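Local coordinates for protein geranyltranstransferase (Legionella pneumophila subsp. pneumophila, PDB 3LOM) that probably makes farnesyl diphosphate, and perhaps geranylgeranyl diphosphate, by magnesium-dependent chain elongation of allylic diphosphates, at residues L22-L27 / Y44-G49; I38-H43 / K109-A114. One frame throughout, in Å; residues are numbered along the deposited sequence.

Interaction 1 of 2, residues L22-L27 / Y44-G49; sequences LYLEQL and YALFSG
Leu24, on helix 5-28, faces both Phe47 and Leu46 and carries the apolar half of this contact. Its CB lies 3.7 Å from Phe47 CZ and 4.0 Å from Phe47 CE2, obliquely to the ring. Beyond CG the chain forks toward Leu46: CD1 and CD2 are each 3.9 Å from Leu46 CD1, and CD1 also approaches Leu46 CD2. The two leucines meet at about a right angle, branch against branch. Glu25, one residue on, reaches the same phenyl ring with its end. A bend at chi2 (-56°) turns its carboxylate so that OE2 stands 3.3 Å from Phe47 CE1, while the methylene CG packs on CZ at 3.8 Å. Carboxylate and ring planes are 69° apart. Phe47 thus sits against the aliphatic base of Leu24 as well as an acidic group. Just beyond, Gly49 opens the Gly-Gly-Lys-Arg sequence that in this family usually helps to bind isopentenyl diphosphate. In this mainly helical fold, Leu46 also packs on Leu81 of helix 69-91 and Met123 of helix 113-135, while Lys104 NZ, from the small hairpin, hydrogen-bonds Tyr44 O and Ser48 OG.

Interaction 2 of 2, residues I38-H43 / K109-A114; sequences IRSALH and KAFDEA
Phe111 packs on Ala41 and Ser40 at the turn between two successive helices of the all-alpha isoprenoid synthase fold, where the second helix begins with an aspartate N-cap. Along 109-114 the chain first finishes helix 107-110, whose Ala110 rests on Tyr44 of helix 36-46. Phe111 is the first residue to leave helical geometry. With its CG anti to the carbonyl carbon (chi1 -68°), it carries the ring to helix 36-46. Ala41 CB sits over one ring face, 3.9 Å from the centroid of the Phe111 ring and 12° off the normal, a CH-pi contact almost centred on the ring; Ala41 CA adds a 3.7 Å approach to Phe111 CZ. Ser40 OG comes to the edge instead, near the ring plane, 3.5 Å from Phe111 CZ. Asp112 then caps the N-terminus of helix 113-135, its OD1 also bonded to Thr115 OG1. Glu113 and Ala114 begin the first turn and pack on Ala94 of the second subunit. Across the contact, helix 36-46 has a side-chain bond of its own: Arg39 O receives His43 ND1 at 2.6 Å (N-H...O angle 161°) and, from the opposite face of its carbonyl plane, His43 N at 3.3 Å.

In the fold
Both contacts use helix 36-46, and their centres are 14 Å apart. Interaction 1 joins the C-terminal end of that helix and the following loop to helix 5-28; interaction 2 joins its middle to the turn before helix 113-135. Each is partly buried and centres on a phenylalanine that lies just outside helical geometry. The differences lie in what meets the ring: an oblique, partly charged surround in interaction 1 against a CH-pi contact in interaction 2. Interaction 1 has a buried leucine pair, whereas interaction 2 includes an exposed serine and neighbours the subunit interface. Tyr44, in segment 44-49 but not touching 22-27, packs on Phe111 and Ala110 of interaction 2.

Interaction 1 of 2, residues L22-L27 / Y44-G49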
loop_
_atom_site.group_PDB
_atom_site.type_symbol
_atom_site.label_atom_id
_atom_site.label_comp_id
_atom_site.label_asym_id
_atom_site.label_seq_id
_atom_site.Cartn_x
_atom_site.Cartn_y
_atom_site.Cartn_z
ATOM N N LEU A 22 7.269 -18.649 11.204
ATOM C CA LEU A 22 7.055 -18.505 12.639
ATOM C C LEU A 22 6.992 -17.027 13.011
ATOM O O LEU A 22 6.196 -16.629 13.872
ATOM C CB LEU A 22 8.190 -19.199 13.399
ATOM C CG LEU A 22 7.952 -20.249 14.495
ATOM C CD1 LEU A 22 6.727 -21.137 14.247
ATOM C CD2 LEU A 22 9.212 -21.106 14.664
ATOM N N TYR A 23 7.820 -16.217 12.348
ATOM C CA TYR A 23 7.823 -14.775 12.586
ATOM C C TYR A 23 6.561 -14.105 12.045
ATOM O O TYR A 23 6.080 -13.145 12.637
ATOM C CB TYR A 23 9.085 -14.098 12.025
ATOM C CG TYR A 23 9.191 -12.640 12.424
ATOM C CD1 TYR A 23 8.805 -11.620 11.548
ATOM C CD2 TYR A 23 9.646 -12.280 13.691
ATOM C CE1 TYR A 23 8.879 -10.276 11.931
ATOM C CE2 TYR A 23 9.723 -10.952 14.075
ATOM C CZ TYR A 23 9.341 -9.956 13.188
ATOM O OH TYR A 23 9.417 -8.640 13.569
ATOM N N LEU A 24 6.026 -14.616 10.934
ATOM C CA LEU A 24 4.781 -14.080 10.365
ATOM C C LEU A 24 3.559 -14.344 11.242
ATOM O O LEU A 24 2.739 -13.443 11.431
ATOM C CB LEU A 24 4.529 -14.606 8.945
ATOM C CG LEU A 24 4.914 -13.707 7.768
ATOM C CD1 LEU A 24 4.567 -14.387 6.443
ATOM C CD2 LEU A 24 4.237 -12.338 7.875
ATOM N N GLU A 25 3.454 -15.572 11.763
ATOM C CA GLU A 25 2.386 -15.962 12.696
ATOM C C GLU A 25 2.316 -15.064 13.909
ATOM O O GLU A 25 1.247 -14.531 14.230
ATOM C CB GLU A 25 2.563 -17.404 13.175
ATOM C CG GLU A 25 1.689 -18.415 12.469
ATOM C CD GLU A 25 0.212 -18.082 12.554
ATOM O OE1 GLU A 25 -0.426 -18.340 13.594
ATOM O OE2 GLU A 25 -0.318 -17.575 11.555
ATOM N N GLN A 26 3.463 -14.901 14.569
ATOM C CA GLN A 26 3.577 -14.069 15.757
ATOM C C GLN A 26 3.127 -12.657 15.444
ATOM O O GLN A 26 2.290 -12.096 16.154
ATOM C CB GLN A 26 5.018 -14.064 16.285
ATOM C CG GLN A 26 5.430 -15.337 17.021
ATOM C CD GLN A 26 4.745 -15.503 18.379
ATOM O OE1 GLN A 26 4.412 -16.619 18.781
ATOM N NE2 GLN A 26 4.539 -14.395 19.088
ATOM N N LEU A 27 3.673 -12.117 14.356
ATOM C CA LEU A 27 3.322 -10.801 13.833
ATOM C C LEU A 27 1.817 -10.630 13.600
ATOM O O LEU A 27 1.221 -9.669 14.092
ATOM C CB LEU A 27 4.104 -10.557 12.539
ATOM C CG LEU A 27 4.048 -9.245 11.766
ATOM C CD1 LEU A 27 4.277 -8.050 12.675
ATOM C CD2 LEU A 27 5.105 -9.311 10.677
ATOM N N TYR A 44 -4.938 -17.547 5.288
ATOM C CA TYR A 44 -5.074 -18.457 4.147
ATOM C C TYR A 44 -4.054 -18.147 3.051
ATOM O O TYR A 44 -3.422 -19.051 2.486
ATOM C CB TYR A 44 -6.486 -18.404 3.561
ATOM C CG TYR A 44 -6.669 -19.330 2.375
ATOM C CD1 TYR A 44 -6.866 -20.696 2.564
ATOM C CD2 TYR A 44 -6.633 -18.843 1.061
ATOM C CE1 TYR A 44 -7.022 -21.557 1.491
ATOM C CE2 TYR A 44 -6.781 -19.702 -0.029
ATOM C CZ TYR A 44 -6.977 -21.059 0.200
ATOM O OH TYR A 44 -7.137 -21.927 -0.849
ATOM N N ALA A 45 -3.912 -16.861 2.753
ATOM C CA ALA A 45 -3.053 -16.417 1.666
ATOM C C ALA A 45 -1.566 -16.531 2.001
ATOM O O ALA A 45 -0.781 -16.979 1.169
ATOM C CB ALA A 45 -3.410 -15.002 1.273
ATOM N N LEU A 46 -1.193 -16.157 3.227
ATOM C CA LEU A 46 0.218 -16.075 3.630
ATOM C C LEU A 46 0.954 -17.385 3.905
ATOM O O LEU A 46 2.185 -17.397 3.933
ATOM C CB LEU A 46 0.379 -15.167 4.851
ATOM C CG LEU A 46 0.646 -13.681 4.607
ATOM C CD1 LEU A 46 0.929 -13.007 5.929
ATOM C CD2 LEU A 46 1.813 -13.470 3.640
ATOM N N PHE A 47 0.231 -18.476 4.136
ATOM C CA PHE A 47 0.896 -19.715 4.528
ATOM C C PHE A 47 0.614 -20.853 3.576
ATOM O O PHE A 47 -0.538 -21.233 3.364
ATOM C CB PHE A 47 0.558 -20.098 5.967
ATOM C CG PHE A 47 1.041 -19.106 6.980
ATOM C CD1 PHE A 47 0.181 -18.140 7.487
ATOM C CD2 PHE A 47 2.364 -19.125 7.414
ATOM C CE1 PHE A 47 0.631 -17.206 8.426
ATOM C CE2 PHE A 47 2.824 -18.196 8.356
ATOM C CZ PHE A 47 1.954 -17.238 8.860
ATOM N N SER A 48 1.691 -21.377 2.994
ATOM C CA SER A 48 1.612 -22.480 2.048
ATOM C C SER A 48 2.794 -23.423 2.230
ATOM O O SER A 48 3.716 -23.141 3.006
ATOM C CB SER A 48 1.580 -21.954 0.608
ATOM O OG SER A 48 0.448 -21.129 0.388
ATOM N N GLY A 49 2.746 -24.547 1.514
ATOM C CA GLY A 49 3.866 -25.480 1.435
ATOM C C GLY A 49 4.952 -24.965 0.504
ATOM O O GLY A 49 4.747 -23.991 -0.234
#

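Interaction 2 of 2, residues I38-H43 / K109-A114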
loop_
_atom_site.group_PDB
_atom_site.type_symbol
_atom_site.label_atom_id
_atom_site.label_comp_id
_atom_site.label_asym_id
_atom_site.label_seq_id
_atom_site.Cartn_x
_atom_site.Cartn_y
_atom_site.Cartn_z
ATOM N N ILE A 38 -11.087 -10.846 7.304
ATOM C CA ILE A 38 -9.744 -10.373 6.979
ATOM C C ILE A 38 -8.674 -11.267 7.603
ATOM O O ILE A 38 -7.841 -11.799 6.869
ATOM C CB ILE A 38 -9.552 -8.863 7.287
ATOM C CG1 ILE A 38 -10.523 -8.019 6.446
ATOM C CG2 ILE A 38 -8.104 -8.416 7.054
ATOM C CD1 ILE A 38 -10.427 -8.210 4.927
ATOM N N ARG A 39 -8.722 -11.482 8.921
ATOM C CA ARG A 39 -7.703 -12.335 9.575
ATOM C C ARG A 39 -7.720 -13.783 9.088
ATOM O O ARG A 39 -6.670 -14.420 9.001
ATOM C CB ARG A 39 -7.704 -12.244 11.116
ATOM C CG ARG A 39 -8.945 -12.720 11.820
ATOM C CD ARG A 39 -9.615 -11.598 12.583
ATOM N NE ARG A 39 -9.492 -11.731 14.031
ATOM C CZ ARG A 39 -10.361 -11.229 14.907
ATOM N NH1 ARG A 39 -11.428 -10.557 14.492
ATOM N NH2 ARG A 39 -10.166 -11.401 16.205
ATOM N N SER A 40 -8.897 -14.279 8.715
ATOM C CA SER A 40 -8.982 -15.603 8.114
ATOM C C SER A 40 -8.315 -15.644 6.735
ATOM O O SER A 40 -7.535 -16.556 6.445
ATOM C CB SER A 40 -10.432 -16.084 8.036
ATOM O OG SER A 40 -10.497 -17.362 7.423
ATOM N N ALA A 41 -8.618 -14.666 5.888
ATOM C CA ALA A 41 -8.063 -14.654 4.531
ATOM C C ALA A 41 -6.582 -14.314 4.480
ATOM O O ALA A 41 -5.841 -14.910 3.697
ATOM C CB ALA A 41 -8.855 -13.756 3.630
ATOM N N LEU A 42 -6.150 -13.385 5.331
ATOM C CA LEU A 42 -4.716 -13.147 5.565
ATOM C C LEU A 42 -3.936 -14.432 5.815
ATOM O O LEU A 42 -2.928 -14.688 5.164
ATOM C CB LEU A 42 -4.510 -12.218 6.766
ATOM C CG LEU A 42 -4.574 -10.710 6.544
ATOM C CD1 LEU A 42 -4.755 -10.002 7.868
ATOM C CD2 LEU A 42 -3.301 -10.237 5.876
ATOM N N HIS A 43 -4.415 -15.232 6.767
ATOM C CA HIS A 43 -3.765 -16.483 7.137
ATOM C C HIS A 43 -3.834 -17.525 6.031
ATOM O O HIS A 43 -2.897 -18.293 5.851
ATOM C CB HIS A 43 -4.353 -17.024 8.445
ATOM C CG HIS A 43 -3.864 -16.302 9.661
ATOM N ND1 HIS A 43 -4.571 -15.286 10.266
ATOM C CD2 HIS A 43 -2.718 -16.434 10.370
ATOM C CE1 HIS A 43 -3.888 -14.832 11.302
ATOM N NE2 HIS A 43 -2.759 -15.513 11.389
ATOM N N LYS A 109 -11.320 -17.493 -4.857
ATOM C CA LYS A 109 -12.084 -18.732 -5.004
ATOM C C LYS A 109 -12.423 -19.352 -3.643
ATOM O O LYS A 109 -13.515 -19.887 -3.464
ATOM C CB LYS A 109 -11.343 -19.748 -5.884
ATOM C CG LYS A 109 -11.088 -19.291 -7.321
ATOM C CD LYS A 109 -12.367 -18.904 -8.050
ATOM C CE LYS A 109 -13.197 -20.121 -8.428
ATOM N NZ LYS A 109 -14.506 -19.685 -8.972
ATOM N N ALA A 110 -11.482 -19.278 -2.700
ATOM C CA ALA A 110 -11.692 -19.765 -1.339
ATOM C C ALA A 110 -12.599 -18.838 -0.544
ATOM O O ALA A 110 -13.316 -19.285 0.350
ATOM C CB ALA A 110 -10.369 -19.939 -0.624
ATOM N N PHE A 111 -12.565 -17.548 -0.868
ATOM C CA PHE A 111 -13.423 -16.570 -0.209
ATOM C C PHE A 111 -14.294 -15.925 -1.266
ATOM O O PHE A 111 -15.140 -16.593 -1.863
ATOM C CB PHE A 111 -12.581 -15.551 0.560
ATOM C CG PHE A 111 -11.869 -16.136 1.750
ATOM C CD1 PHE A 111 -12.462 -16.114 3.010
ATOM C CD2 PHE A 111 -10.613 -16.730 1.610
ATOM C CE1 PHE A 111 -11.813 -16.675 4.113
ATOM C CE2 PHE A 111 -9.957 -17.290 2.703
ATOM C CZ PHE A 111 -10.559 -17.262 3.956
ATOM N N ASP A 112 -14.087 -14.637 -1.504
ATOM C CA ASP A 112 -14.725 -13.952 -2.620
ATOM C C ASP A 112 -13.777 -12.879 -3.145
ATOM O O ASP A 112 -12.733 -12.618 -2.535
ATOM C CB ASP A 112 -16.094 -13.379 -2.229
ATOM C CG ASP A 112 -16.070 -12.634 -0.911
ATOM O OD1 ASP A 112 -15.204 -11.760 -0.727
ATOM O OD2 ASP A 112 -16.945 -12.907 -0.066
ATOM N N GLU A 113 -14.130 -12.273 -4.270
ATOM C CA GLU A 113 -13.265 -11.274 -4.892
ATOM C C GLU A 113 -13.054 -10.041 -4.020
ATOM O O GLU A 113 -11.918 -9.569 -3.911
ATOM C CB GLU A 113 -13.794 -10.876 -6.257
ATOM C CG GLU A 113 -13.609 -11.923 -7.333
ATOM C CD GLU A 113 -14.178 -11.469 -8.664
ATOM O OE1 GLU A 113 -14.026 -10.271 -9.003
ATOM O OE2 GLU A 113 -14.779 -12.311 -9.362
ATOM N N ALA A 114 -14.117 -9.552 -3.371
ATOM C CA ALA A 114 -13.992 -8.416 -2.436
ATOM C C ALA A 114 -12.969 -8.666 -1.312
ATOM O O ALA A 114 -12.197 -7.774 -0.962
ATOM C CB ALA A 114 -15.333 -8.052 -1.844
#